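Local coordinates for protein nitroreductase FRM2 (Saccharomyces cerevisiae, PDB 4URP) that reduces 4-nitroquinoline N-oxide with NADH as a type II, FMN-dependent nitroreductase and takes part in the oxidative stress response, at residues A[50-55]-A[101-106]; A[65-70]-A[146-151]; A[94-99]-A[168-173]. All coordinates share one frame; numbering follows the deposited sequence.

Interaction 1: residues A[50-55]-A[101-106]; sequences SQVNRA and GPTEKL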
loop_
_atom_site.group_PDB
_atom_site.type_symbol
_atom_site.label_atom_id
_atom_site.label_comp_id
_atom_site.label_asym_id
_atom_site.label_seq_id
_atom_site.Cartn_x
_atom_site.Cartn_y
_atom_site.Cartn_z
ATOM N N SER A 50 -11.473 3.879 9.201
ATOM C CA SER A 50 -12.359 4.487 8.220
ATOM C C SER A 50 -12.992 3.431 7.325
ATOM O O SER A 50 -14.127 3.589 6.877
ATOM C CB SER A 50 -11.600 5.514 7.379
ATOM O OG SER A 50 -10.434 4.945 6.810
ATOM N N GLN A 51 -12.242 2.360 7.073
ATOM C CA GLN A 51 -12.715 1.239 6.265
ATOM C C GLN A 51 -13.257 1.703 4.915
ATOM O O GLN A 51 -14.382 1.374 4.539
ATOM C CB GLN A 51 -13.772 0.443 7.038
ATOM C CG GLN A 51 -13.264 -0.086 8.371
ATOM C CD GLN A 51 -14.344 -0.767 9.193
ATOM O OE1 GLN A 51 -15.428 -1.059 8.692
ATOM N NE2 GLN A 51 -14.050 -1.018 10.464
ATOM N N VAL A 52 -12.441 2.464 4.193
ATOM C CA VAL A 52 -12.883 3.135 2.977
ATOM C C VAL A 52 -12.684 2.316 1.708
ATOM O O VAL A 52 -13.406 2.495 0.733
ATOM C CB VAL A 52 -12.170 4.490 2.798
ATOM C CG1 VAL A 52 -12.605 5.462 3.879
ATOM C CG2 VAL A 52 -10.663 4.305 2.805
ATOM N N ASN A 53 -11.704 1.422 1.714
ATOM C CA ASN A 53 -11.390 0.670 0.508
ATOM C C ASN A 53 -12.292 -0.538 0.290
ATOM O O ASN A 53 -12.443 -1.385 1.170
ATOM C CB ASN A 53 -9.916 0.269 0.482
ATOM C CG ASN A 53 -9.431 -0.252 1.812
ATOM O OD1 ASN A 53 -10.224 -0.589 2.691
ATOM N ND2 ASN A 53 -8.117 -0.319 1.969
ATOM N N ARG A 54 -12.903 -0.594 -0.888
ATOM C CA ARG A 54 -13.676 -1.757 -1.297
ATOM C C ARG A 54 -13.135 -2.279 -2.616
ATOM O O ARG A 54 -12.118 -1.793 -3.111
ATOM C CB ARG A 54 -15.161 -1.413 -1.431
ATOM C CG ARG A 54 -15.446 0.055 -1.656
ATOM C CD ARG A 54 -15.856 0.731 -0.363
ATOM N NE ARG A 54 -16.393 -0.228 0.594
ATOM C CZ ARG A 54 -16.973 0.106 1.740
ATOM N NH1 ARG A 54 -17.112 1.383 2.077
ATOM N NH2 ARG A 54 -17.424 -0.840 2.546
ATOM N N ALA A 55 -13.812 -3.272 -3.180
ATOM C CA ALA A 55 -13.379 -3.846 -4.446
ATOM C C ALA A 55 -14.515 -4.534 -5.191
ATOM O O ALA A 55 -15.529 -4.902 -4.608
ATOM C CB ALA A 55 -12.231 -4.814 -4.226
ATOM N N GLY A 101 -16.987 8.416 1.098
ATOM C CA GLY A 101 -17.958 8.705 2.138
ATOM C C GLY A 101 -17.358 8.987 3.504
ATOM O O GLY A 101 -17.478 10.101 4.010
ATOM N N PRO A 102 -16.714 7.978 4.113
ATOM C CA PRO A 102 -16.092 8.160 5.429
ATOM C C PRO A 102 -15.032 9.259 5.416
ATOM O O PRO A 102 -14.984 10.076 6.331
ATOM C CB PRO A 102 -15.440 6.800 5.693
ATOM C CG PRO A 102 -16.230 5.849 4.901
ATOM C CD PRO A 102 -16.631 6.578 3.661
ATOM N N THR A 103 -14.208 9.283 4.374
ATOM C CA THR A 103 -13.142 10.272 4.252
ATOM C C THR A 103 -13.711 11.687 4.223
ATOM O O THR A 103 -13.027 12.646 4.575
ATOM C CB THR A 103 -12.290 10.016 2.990
ATOM O OG1 THR A 103 -11.894 8.640 2.963
ATOM C CG2 THR A 103 -11.040 10.884 2.990
ATOM N N GLU A 104 -14.969 11.812 3.816
ATOM C CA GLU A 104 -15.653 13.095 3.872
ATOM C C GLU A 104 -16.207 13.349 5.267
ATOM O O GLU A 104 -16.372 14.499 5.679
ATOM C CB GLU A 104 -16.776 13.151 2.840
ATOM C CG GLU A 104 -16.286 13.437 1.437
ATOM C CD GLU A 104 -17.398 13.409 0.416
ATOM O OE1 GLU A 104 -18.411 12.722 0.660
ATOM O OE2 GLU A 104 -17.261 14.078 -0.630
ATOM N N LYS A 105 -16.486 12.274 5.998
ATOM C CA LYS A 105 -17.003 12.396 7.355
ATOM C C LYS A 105 -15.902 12.793 8.328
ATOM O O LYS A 105 -16.111 13.626 9.207
ATOM C CB LYS A 105 -17.642 11.087 7.814
ATOM C CG LYS A 105 -18.208 11.156 9.222
ATOM C CD LYS A 105 -18.559 9.779 9.751
ATOM C CE LYS A 105 -17.312 9.020 10.174
ATOM N NZ LYS A 105 -16.639 9.666 11.338
ATOM N N LEU A 106 -14.729 12.188 8.171
ATOM C CA LEU A 106 -13.596 12.500 9.030
ATOM C C LEU A 106 -13.116 13.924 8.802
ATOM O O LEU A 106 -12.626 14.579 9.725
ATOM C CB LEU A 106 -12.450 11.518 8.795
ATOM C CG LEU A 106 -12.610 10.144 9.453
ATOM C CD1 LEU A 106 -12.938 9.077 8.426
ATOM C CD2 LEU A 106 -11.353 9.779 10.223
#
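Val52 and Pro102 make the apolar centre of this contact between the loop 50-55 and the first turns of helix 100-109. Starting at Val52 CB, the nearest atom of the helix is Thr103 OG1, at 4.2 Å. One bond further out, CG1 reaches the same OG1 at 3.4 Å and lies 3.6 Å from Pro102 CB, so this one methyl bridges two consecutive helix residues. It gets there because chi1 of -67° sets CG1 opposite the carbonyl carbon, beside the backbone N. The two side chains, valine and proline, run past each other in opposite directions, whereas Val52 and Thr103 cross at nearly a right angle. Pro102 also extends to the loop backbone, with its CG 3.7 Å from Ser50 O. A turn later, Leu106 CD1 closes on Ser50 CB at 3.9 Å; the Ser50 hydroxyl is engaged within the loop, in a weak hydrogen bond to Ala47 O. All the evidence is of van der Waals packing. Val52 further touches Ala121 of helix 117-139 and Thr98 of strand 92-99, while Thr103 and Leu106 rest on Phe117, which places the loop between that long helix, the strand and helix 100-109.

Interaction 2: residues A[65-70]-A[146-151]; sequences RIWDAV and QHYNDY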
loop_
_atom_site.group_PDB
_atom_site.type_symbol
_atom_site.label_atom_id
_atom_site.label_comp_id
_atom_site.label_asym_id
_atom_site.label_seq_id
_atom_site.Cartn_x
_atom_site.Cartn_y
_atom_site.Cartn_z
ATOM N N ARG A 65 -16.748 -6.230 -21.587
ATOM C CA ARG A 65 -17.643 -5.116 -21.868
ATOM C C ARG A 65 -17.013 -3.764 -21.561
ATOM O O ARG A 65 -17.309 -2.771 -22.225
ATOM C CB ARG A 65 -18.934 -5.272 -21.066
ATOM C CG ARG A 65 -20.198 -5.181 -21.896
ATOM C CD ARG A 65 -21.407 -5.578 -21.069
ATOM N NE ARG A 65 -22.599 -5.733 -21.894
ATOM C CZ ARG A 65 -22.917 -6.850 -22.539
ATOM N NH1 ARG A 65 -22.129 -7.914 -22.454
ATOM N NH2 ARG A 65 -24.023 -6.905 -23.270
ATOM N N ILE A 66 -16.149 -3.727 -20.553
ATOM C CA ILE A 66 -15.566 -2.466 -20.109
ATOM C C ILE A 66 -14.325 -2.078 -20.902
ATOM O O ILE A 66 -14.201 -0.940 -21.353
ATOM C CB ILE A 66 -15.226 -2.494 -18.607
ATOM C CG1 ILE A 66 -16.503 -2.670 -17.784
ATOM C CG2 ILE A 66 -14.529 -1.211 -18.193
ATOM C CD1 ILE A 66 -17.542 -1.609 -18.054
ATOM N N TRP A 67 -13.406 -3.020 -21.069
ATOM C CA TRP A 67 -12.176 -2.740 -21.800
ATOM C C TRP A 67 -12.459 -2.470 -23.274
ATOM O O TRP A 67 -11.682 -1.796 -23.952
ATOM C CB TRP A 67 -11.186 -3.890 -21.645
ATOM C CG TRP A 67 -10.848 -4.196 -20.229
ATOM C CD1 TRP A 67 -11.346 -5.213 -19.476
ATOM C CD2 TRP A 67 -9.936 -3.483 -19.388
ATOM N NE1 TRP A 67 -10.803 -5.183 -18.219
ATOM C CE2 TRP A 67 -9.932 -4.130 -18.139
ATOM C CE3 TRP A 67 -9.122 -2.362 -19.571
ATOM C CZ2 TRP A 67 -9.149 -3.696 -17.078
ATOM C CZ3 TRP A 67 -8.345 -1.933 -18.515
ATOM C CH2 TRP A 67 -8.364 -2.598 -17.285
ATOM N N ASP A 68 -13.577 -2.998 -23.762
ATOM C CA ASP A 68 -14.021 -2.711 -25.117
ATOM C C ASP A 68 -14.542 -1.287 -25.194
ATOM O O ASP A 68 -14.506 -0.658 -26.249
ATOM C CB ASP A 68 -15.120 -3.682 -25.542
ATOM C CG ASP A 68 -15.749 -3.303 -26.863
ATOM O OD1 ASP A 68 -15.191 -3.676 -27.916
ATOM O OD2 ASP A 68 -16.798 -2.625 -26.848
ATOM N N ALA A 69 -15.035 -0.788 -24.066
ATOM C CA ALA A 69 -15.549 0.571 -23.993
ATOM C C ALA A 69 -14.400 1.560 -23.878
ATOM O O ALA A 69 -14.457 2.661 -24.418
ATOM C CB ALA A 69 -16.493 0.715 -22.813
ATOM N N VAL A 70 -13.358 1.161 -23.162
ATOM C CA VAL A 70 -12.172 1.993 -23.044
ATOM C C VAL A 70 -11.466 2.050 -24.389
ATOM O O VAL A 70 -11.128 3.126 -24.874
ATOM C CB VAL A 70 -11.202 1.454 -21.974
ATOM C CG1 VAL A 70 -9.896 2.231 -22.000
ATOM C CG2 VAL A 70 -11.843 1.523 -20.600
ATOM N N GLN A 146 -3.196 -1.632 -13.857
ATOM C CA GLN A 146 -3.843 -0.757 -14.826
ATOM C C GLN A 146 -4.508 0.404 -14.101
ATOM O O GLN A 146 -5.076 0.231 -13.022
ATOM C CB GLN A 146 -4.872 -1.506 -15.678
ATOM C CG GLN A 146 -4.314 -2.100 -16.966
ATOM C CD GLN A 146 -3.302 -1.195 -17.651
ATOM O OE1 GLN A 146 -2.170 -1.605 -17.914
ATOM N NE2 GLN A 146 -3.706 0.036 -17.952
ATOM N N HIS A 147 -4.425 1.593 -14.690
ATOM C CA HIS A 147 -4.930 2.801 -14.038
ATOM C C HIS A 147 -5.850 3.622 -14.928
ATOM O O HIS A 147 -5.799 4.851 -14.926
ATOM C CB HIS A 147 -3.772 3.666 -13.546
ATOM C CG HIS A 147 -2.989 3.049 -12.428
ATOM N ND1 HIS A 147 -2.263 1.886 -12.593
ATOM C CD2 HIS A 147 -2.816 3.426 -11.146
ATOM C CE1 HIS A 147 -1.674 1.577 -11.440
ATOM N NE2 HIS A 147 -1.997 2.498 -10.554
ATOM N N TYR A 148 -6.703 2.940 -15.682
ATOM C CA TYR A 148 -7.731 3.617 -16.461
ATOM C C TYR A 148 -8.896 3.956 -15.554
ATOM O O TYR A 148 -10.015 3.509 -15.784
ATOM C CB TYR A 148 -8.223 2.707 -17.578
ATOM C CG TYR A 148 -7.205 2.469 -18.655
ATOM C CD1 TYR A 148 -6.511 3.526 -19.222
ATOM C CD2 TYR A 148 -6.930 1.187 -19.102
ATOM C CE1 TYR A 148 -5.580 3.313 -20.209
ATOM C CE2 TYR A 148 -5.997 0.963 -20.088
ATOM C CZ TYR A 148 -5.325 2.029 -20.639
ATOM O OH TYR A 148 -4.393 1.805 -21.625
ATOM N N ASN A 149 -8.624 4.749 -14.524
ATOM C CA ASN A 149 -9.608 5.046 -13.492
ATOM C C ASN A 149 -10.853 5.714 -14.042
ATOM O O ASN A 149 -11.949 5.169 -13.959
ATOM C CB ASN A 149 -8.994 5.931 -12.412
ATOM C CG ASN A 149 -7.745 5.334 -11.816
ATOM O OD1 ASN A 149 -7.634 4.115 -11.671
ATOM N ND2 ASN A 149 -6.793 6.186 -11.469
ATOM N N ASP A 150 -10.674 6.907 -14.601
ATOM C CA ASP A 150 -11.786 7.688 -15.130
ATOM C C ASP A 150 -12.534 6.949 -16.234
ATOM O O ASP A 150 -13.755 7.053 -16.342
ATOM C CB ASP A 150 -11.290 9.039 -15.647
ATOM C CG ASP A 150 -9.825 9.012 -16.038
ATOM O OD1 ASP A 150 -9.512 8.525 -17.145
ATOM O OD2 ASP A 150 -8.985 9.476 -15.238
ATOM N N TYR A 151 -11.799 6.206 -17.056
ATOM C CA TYR A 151 -12.409 5.491 -18.166
ATOM C C TYR A 151 -13.339 4.370 -17.706
ATOM O O TYR A 151 -14.446 4.228 -18.225
ATOM C CB TYR A 151 -11.331 4.954 -19.109
ATOM C CG TYR A 151 -10.824 5.987 -20.093
ATOM C CD1 TYR A 151 -11.625 7.053 -20.484
ATOM C CD2 TYR A 151 -9.549 5.893 -20.637
ATOM C CE1 TYR A 151 -11.169 7.997 -21.385
ATOM C CE2 TYR A 151 -9.086 6.835 -21.540
ATOM C CZ TYR A 151 -9.901 7.882 -21.909
ATOM O OH TYR A 151 -9.446 8.820 -22.806
#
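Trp67 and Tyr148 meet edge to edge: Trp67 CZ3 and Tyr148 CD2 are 3.5 Å apart, and each lies near the plane of the other ring. Neither ring presents its face to the other, so the pair is not a stack. Their side chains cross at about a right angle, and the indole uses the outer rim of its six-membered ring. With chi1 of -57°, Trp67 CG stands opposite its carbonyl carbon, and from there the indole extends toward 146-151 although its CB does not point that way. The neighbouring rim atom, CH2, lies 4.0 Å from Gln146 CB. The Gln146 chain bends at chi2, its amide plane is turned 77° from the indole, and its OE1 is hydrogen-bonded to Arg82.

Val70, one helical turn beyond Trp67, serves both tyrosines. Its CG1 sits 4.2 Å above the plane of the Tyr148 ring, displaced toward the rim, and the same methyl is 3.9 Å from Tyr151 CD2. The other branch, CG2, packs on Tyr151 CB at 3.8 Å. Tyr148 is the centre of an inverse gamma turn and occupies the N-cap position of helix 149-155, so the packing falls where the loop turns into the helix. Trp67 also touches Val171, and Gln146 touches Gln169, two residues on one side of strand 164-172. Helix 60-73 thus packs against the start of helix 149-155 over one face of the antiparallel sheet, in the alpha-beta fold of the nitroreductase family.

Interaction 3: residues A[94-99]-A[168-173]; sequences VIFFTD and SQLVFG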
loop_
_atom_site.group_PDB
_atom_site.type_symbol
_atom_site.label_atom_id
_atom_site.label_comp_id
_atom_site.label_asym_id
_atom_site.label_seq_id
_atom_site.Cartn_x
_atom_site.Cartn_y
_atom_site.Cartn_z
ATOM N N VAL A 94 -9.721 -7.552 -11.209
ATOM C CA VAL A 94 -10.088 -7.025 -9.909
ATOM C C VAL A 94 -9.893 -5.522 -9.925
ATOM O O VAL A 94 -8.823 -5.032 -10.269
ATOM C CB VAL A 94 -9.205 -7.609 -8.794
ATOM C CG1 VAL A 94 -9.729 -7.180 -7.432
ATOM C CG2 VAL A 94 -9.148 -9.118 -8.903
ATOM N N ILE A 95 -10.934 -4.792 -9.556
ATOM C CA ILE A 95 -10.843 -3.344 -9.497
ATOM C C ILE A 95 -11.080 -2.835 -8.074
ATOM O O ILE A 95 -11.990 -3.284 -7.380
ATOM C CB ILE A 95 -11.787 -2.680 -10.529
ATOM C CG1 ILE A 95 -12.617 -1.569 -9.893
ATOM C CG2 ILE A 95 -12.680 -3.715 -11.187
ATOM C CD1 ILE A 95 -11.974 -0.218 -9.986
ATOM N N PHE A 96 -10.231 -1.908 -7.639
ATOM C CA PHE A 96 -10.256 -1.420 -6.264
ATOM C C PHE A 96 -10.809 -0.006 -6.173
ATOM O O PHE A 96 -10.620 0.811 -7.074
ATOM C CB PHE A 96 -8.850 -1.460 -5.662
ATOM C CG PHE A 96 -8.252 -2.831 -5.623
ATOM C CD1 PHE A 96 -8.595 -3.712 -4.620
ATOM C CD2 PHE A 96 -7.343 -3.233 -6.583
ATOM C CE1 PHE A 96 -8.048 -4.967 -4.575
ATOM C CE2 PHE A 96 -6.792 -4.492 -6.542
ATOM C CZ PHE A 96 -7.147 -5.362 -5.535
ATOM N N PHE A 97 -11.489 0.272 -5.068
ATOM C CA PHE A 97 -12.075 1.580 -4.825
ATOM C C PHE A 97 -11.653 2.135 -3.473
ATOM O O PHE A 97 -10.958 1.479 -2.701
ATOM C CB PHE A 97 -13.603 1.492 -4.831
ATOM C CG PHE A 97 -14.189 0.998 -6.117
ATOM C CD1 PHE A 97 -14.455 1.876 -7.149
ATOM C CD2 PHE A 97 -14.499 -0.338 -6.281
ATOM C CE1 PHE A 97 -15.006 1.432 -8.323
ATOM C CE2 PHE A 97 -15.051 -0.790 -7.456
ATOM C CZ PHE A 97 -15.306 0.098 -8.480
ATOM N N THR A 98 -12.093 3.358 -3.203
ATOM C CA THR A 98 -12.017 3.942 -1.872
ATOM C C THR A 98 -13.286 4.730 -1.608
ATOM O O THR A 98 -13.553 5.726 -2.275
ATOM C CB THR A 98 -10.824 4.893 -1.712
ATOM O OG1 THR A 98 -10.507 5.484 -2.976
ATOM C CG2 THR A 98 -9.612 4.146 -1.179
ATOM N N ASP A 99 -14.066 4.281 -0.634
ATOM C CA ASP A 99 -15.293 4.976 -0.267
ATOM C C ASP A 99 -14.967 6.382 0.212
ATOM O O ASP A 99 -14.434 6.572 1.302
ATOM C CB ASP A 99 -16.040 4.201 0.820
ATOM C CG ASP A 99 -17.511 4.545 0.877
ATOM O OD1 ASP A 99 -17.891 5.647 0.425
ATOM O OD2 ASP A 99 -18.295 3.709 1.372
ATOM N N SER A 168 -7.526 1.427 -8.950
ATOM C CA SER A 168 -6.723 0.536 -9.784
ATOM C C SER A 168 -7.550 -0.570 -10.431
ATOM O O SER A 168 -8.706 -0.786 -10.074
ATOM C CB SER A 168 -5.580 -0.078 -8.964
ATOM O OG SER A 168 -4.604 0.899 -8.647
ATOM N N GLN A 169 -6.948 -1.255 -11.396
ATOM C CA GLN A 169 -7.577 -2.393 -12.055
ATOM C C GLN A 169 -6.591 -3.546 -12.134
ATOM O O GLN A 169 -5.710 -3.566 -12.990
ATOM C CB GLN A 169 -8.031 -2.033 -13.469
ATOM C CG GLN A 169 -9.102 -0.966 -13.537
ATOM C CD GLN A 169 -8.525 0.427 -13.565
ATOM O OE1 GLN A 169 -7.587 0.708 -14.309
ATOM N NE2 GLN A 169 -9.081 1.310 -12.749
ATOM N N LEU A 170 -6.739 -4.511 -11.237
ATOM C CA LEU A 170 -5.855 -5.664 -11.215
ATOM C C LEU A 170 -6.359 -6.722 -12.181
ATOM O O LEU A 170 -7.271 -7.482 -11.865
ATOM C CB LEU A 170 -5.765 -6.230 -9.801
ATOM C CG LEU A 170 -4.816 -7.410 -9.615
ATOM C CD1 LEU A 170 -3.417 -7.038 -10.059
ATOM C CD2 LEU A 170 -4.822 -7.838 -8.161
ATOM N N VAL A 171 -5.757 -6.754 -13.365
ATOM C CA VAL A 171 -6.161 -7.667 -14.424
ATOM C C VAL A 171 -5.476 -9.015 -14.272
ATOM O O VAL A 171 -4.271 -9.129 -14.458
ATOM C CB VAL A 171 -5.816 -7.089 -15.806
ATOM C CG1 VAL A 171 -6.192 -8.067 -16.897
ATOM C CG2 VAL A 171 -6.517 -5.759 -16.009
ATOM N N PHE A 172 -6.250 -10.039 -13.936
ATOM C CA PHE A 172 -5.679 -11.349 -13.660
ATOM C C PHE A 172 -5.986 -12.384 -14.737
ATOM O O PHE A 172 -7.013 -12.322 -15.411
ATOM C CB PHE A 172 -6.143 -11.851 -12.290
ATOM C CG PHE A 172 -7.627 -12.050 -12.187
ATOM C CD1 PHE A 172 -8.458 -10.999 -11.845
ATOM C CD2 PHE A 172 -8.189 -13.290 -12.426
ATOM C CE1 PHE A 172 -9.820 -11.181 -11.746
ATOM C CE2 PHE A 172 -9.550 -13.477 -12.331
ATOM C CZ PHE A 172 -10.368 -12.421 -11.991
ATOM N N GLY A 173 -5.081 -13.344 -14.880
ATOM C CA GLY A 173 -5.235 -14.409 -15.850
ATOM C C GLY A 173 -4.005 -15.295 -15.891
ATOM O O GLY A 173 -3.271 -15.391 -14.908
#
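Val94 packs against Leu170 and Phe172 across an antiparallel beta ladder in the central sheet of the nitroreductase fold, where the segments 94-99 and 168-172 run antiparallel, their directions 162° apart. Val94 and Leu170 form a hydrogen-bonded pair, with Val94 N donating to Leu170 O; Ile95 and Gln169 form the next, non-hydrogen-bonded pair, with their CA atoms 4.3 Å apart. Side chains alternate accordingly. Val94, Phe96, Ser168 and Leu170 project from one face, Ile95 and Gln169 from the other.

Two orientations dominate among the larger side chains. Phe96 and Leu170 lie side by side and point the same way, with Phe96 CE2 3.8 Å from Leu170 CB; the edge of the Phe96 ring, at CD2, also approaches Ser168 CB, at 4.3 Å. Helix 117-139 covers Phe96 through Val128, Gln129 and Ser132. Val94 and Phe172, by contrast, cross at about a right angle. Phe172 has its CG placed between the backbone N and carbonyl carbon (chi1 63°), which brings the ring alongside Val94 of the neighbouring strand. There CD1 lies 3.6 Å from Val94 CG2, and Val94 N sits at the ring edge, in its plane. Phe172 also rests on Val59, and Val94 on Ile57, both of strand 55-59. An alanine in place of Phe172 would remove the ring and would probably open a gap beside Val94 CG2, leaving that methyl without its aromatic neighbour.

On the face that carries Ile95 and Gln169, the Ile95 side chain divides its contacts between the two strands: CD1 is 3.3 Å from Ser168 O across the ladder, and the same methyl stands 3.7 Å above the plane of the Phe97 ring, offset toward its rim.

How the interactions relate
Interaction 3 lies nearest the centre of the chain and touches both of the others. Interaction 1, centred about 17 Å away, joins it through the salt bridge from Arg54 NH1 to Asp99 OD2 (2.7 Å), at the point where strand 92-99 passes into helix 100-109. Interaction 2, about 11 Å away between centres, joins it through a probable backbone hydrogen bond, Gln146 O to Gln169 N at 2.9 Å; the Gln169 amide also approaches Tyr148 and Asn149. Interactions 1 and 2 do not touch, their nearest atoms being about 11 Å apart. The enzyme binds one FMN per subunit, but none of these contacts by itself locates that site.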